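Local coordinates for DNA ligase (Aquifex aeolicus, PDB 3QWU), which is a putative ATP-dependent DNA ligase that binds adenosine and calcium and probably joins nucleic acid ends through an adenylated intermediate, at residues P125-C130 with F157-K162. Residues are numbered along the deposited sequence; the frame is centred on the assembly and turned at random.
Sequences PDLVIC and FDFMKK. With ADN (adenosine), chain C.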
# COMPACT_ATOMS: atom_id res chain seq x y z
N PRO A 125 6.14 22.90 38.84
CA PRO A 125 6.50 23.45 37.48
C PRO A 125 7.49 22.65 36.61
O PRO A 125 7.68 22.96 35.45
CB PRO A 125 7.06 24.85 37.80
CG PRO A 125 7.39 24.82 39.25
CD PRO A 125 6.45 23.85 39.92
N ASP A 126 8.09 21.61 37.18
CA ASP A 126 8.91 20.64 36.43
C ASP A 126 8.08 19.61 35.57
O ASP A 126 8.58 19.03 34.59
CB ASP A 126 9.85 19.90 37.42
CG ASP A 126 9.09 19.25 38.64
OD1 ASP A 126 8.34 19.98 39.40
OD2 ASP A 126 9.26 18.02 38.84
N LEU A 127 6.83 19.38 35.94
CA LEU A 127 6.03 18.36 35.28
C LEU A 127 5.63 18.73 33.82
O LEU A 127 5.37 19.91 33.44
CB LEU A 127 4.79 18.05 36.11
CG LEU A 127 5.04 17.36 37.46
CD1 LEU A 127 3.71 17.03 38.10
CD2 LEU A 127 5.92 16.14 37.33
N VAL A 128 5.66 17.70 32.98
CA VAL A 128 5.05 17.76 31.67
C VAL A 128 3.93 16.73 31.65
O VAL A 128 4.16 15.54 31.98
CB VAL A 128 6.02 17.39 30.58
CG1 VAL A 128 5.32 17.55 29.25
CG2 VAL A 128 7.38 18.21 30.73
N ILE A 129 2.72 17.19 31.30
CA ILE A 129 1.57 16.29 31.38
C ILE A 129 1.41 15.70 30.01
O ILE A 129 1.31 16.44 29.05
CB ILE A 129 0.25 17.04 31.72
CG1 ILE A 129 0.41 17.81 33.02
CG2 ILE A 129 -0.93 16.07 31.80
CD1 ILE A 129 -0.72 18.80 33.27
N CYS A 130 1.40 14.38 29.93
CA CYS A 130 1.19 13.67 28.69
C CYS A 130 -0.28 13.16 28.69
O CYS A 130 -0.66 12.33 29.53
CB CYS A 130 2.17 12.52 28.57
SG CYS A 130 3.89 13.02 28.53
N PHE A 157 -2.32 10.21 30.59
CA PHE A 157 -1.79 8.85 30.62
C PHE A 157 -0.31 8.80 31.03
O PHE A 157 0.25 7.70 31.26
CB PHE A 157 -1.98 8.17 29.24
CG PHE A 157 -1.32 8.87 28.09
CD1 PHE A 157 0.04 8.88 27.93
CD2 PHE A 157 -2.07 9.56 27.16
CE1 PHE A 157 0.61 9.59 26.84
CE2 PHE A 157 -1.47 10.25 26.11
CZ PHE A 157 -0.15 10.28 25.97
N ASP A 158 0.36 9.95 31.10
CA ASP A 158 1.76 9.94 31.56
C ASP A 158 2.20 11.31 32.11
O ASP A 158 1.53 12.34 31.87
CB ASP A 158 2.72 9.41 30.42
CG ASP A 158 2.89 7.84 30.42
OD1 ASP A 158 3.09 7.25 31.53
OD2 ASP A 158 2.85 7.21 29.32
N PHE A 159 3.26 11.30 32.90
CA PHE A 159 4.00 12.51 33.20
C PHE A 159 5.44 12.30 32.82
O PHE A 159 6.00 11.22 33.00
CB PHE A 159 3.97 12.87 34.69
CG PHE A 159 2.62 13.22 35.23
CD1 PHE A 159 2.11 14.47 35.08
CD2 PHE A 159 1.87 12.28 35.94
CE1 PHE A 159 0.87 14.77 35.59
CE2 PHE A 159 0.61 12.60 36.46
CZ PHE A 159 0.11 13.82 36.26
N MET A 160 6.01 13.33 32.22
CA MET A 160 7.40 13.40 31.97
C MET A 160 7.87 14.55 32.80
O MET A 160 7.06 15.14 33.51
CB MET A 160 7.64 13.61 30.49
CG MET A 160 7.32 12.34 29.69
SD MET A 160 7.53 12.48 27.91
CE MET A 160 9.33 12.56 27.70
N LYS A 161 9.15 14.87 32.71
CA LYS A 161 9.74 15.97 33.43
C LYS A 161 10.58 16.81 32.48
O LYS A 161 11.26 16.29 31.64
CB LYS A 161 10.65 15.41 34.56
CG LYS A 161 9.97 15.25 35.94
CD LYS A 161 10.85 14.61 37.06
CE LYS A 161 10.47 15.17 38.46
NZ LYS A 161 10.67 14.22 39.63
N LYS A 162 10.59 18.12 32.65
CA LYS A 162 11.47 18.97 31.87
C LYS A 162 12.93 18.47 31.90
O LYS A 162 13.45 18.09 32.97
CB LYS A 162 11.46 20.43 32.40
CG LYS A 162 10.29 21.30 31.87
CD LYS A 162 10.09 22.54 32.73
CE LYS A 162 8.78 23.28 32.38
NZ LYS A 162 8.42 24.27 33.44
O5' ADN C . 1.93 5.81 20.21
C5' ADN C . 0.75 5.53 20.96
C4' ADN C . -0.11 6.78 21.07
O4' ADN C . -1.41 6.49 21.66
C3' ADN C . 0.55 7.81 21.97
O3' ADN C . 1.43 8.72 21.32
C2' ADN C . -0.63 8.52 22.63
O2' ADN C . -0.88 9.77 22.01
C1' ADN C . -1.84 7.61 22.47
N9 ADN C . -2.37 7.08 23.73
C8 ADN C . -3.69 6.95 24.00
N7 ADN C . -3.91 6.42 25.23
C5 ADN C . -2.68 6.19 25.74
C6 ADN C . -2.19 5.60 26.99
N6 ADN C . -3.12 5.20 27.91
N1 ADN C . -0.84 5.55 27.20
C2 ADN C . 0.04 5.96 26.24
N3 ADN C . -0.35 6.48 25.05
C4 ADN C . -1.67 6.62 24.77
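Cys130 O accepts two backbone donors, Phe157 N at 2.9 Å and Asp158 N at 3.0 Å; two successive residues thus face one, the definition of a classic beta bulge. The first N-H lies in the carbonyl plane, the second is tilted 21° from it. Cys130 N returns a bond to Asp158 O at 2.8 Å, completing a hydrogen-bonded pair to which Phe157 N is the extra donor. Beyond the bulge the antiparallel strands continue with the non-hydrogen-bonded pair Ile129 and Phe159, then the hydrogen-bonded Val128 and Met160. Strand 153-161 is outermost in its sheet within this chain, consistent with a nucleotidyltransferase-type adenylation domain.

The bulge coincides with the adenosine site. A chi1 of 59° holds the Phe157 ring between Cys130 O, 3.7 Å above the ring centre, and the adenine on the opposite face, where C2 comes within 3.4 Å of Phe157 CD1. Replacing Phe157 by an alanine would probably strip the base of this stacking surface and open a gap between it and Cys130.

Asp158 turns its carboxylate away from the partner strand to Tyr54, Lys173, Lys219 and Arg227; Lys219 also binds adenosine. Side chains then alternate between the faces. Cys130 SG touches Met160 CG at 3.7 Å on one, and on the other Ile129 CG1 lies 4.0 Å from Phe159 CE1, against helix 119-123. At the far end, Lys162 N bonds Asp126 O at 2.9 Å, nearly straight (169°).

The chemistry therefore changes from backbone bonding through apolar packing to a bulge presenting an aromatic face to the base and, beside it, a carboxylate likely to be stabilised as an anion by surrounding cations.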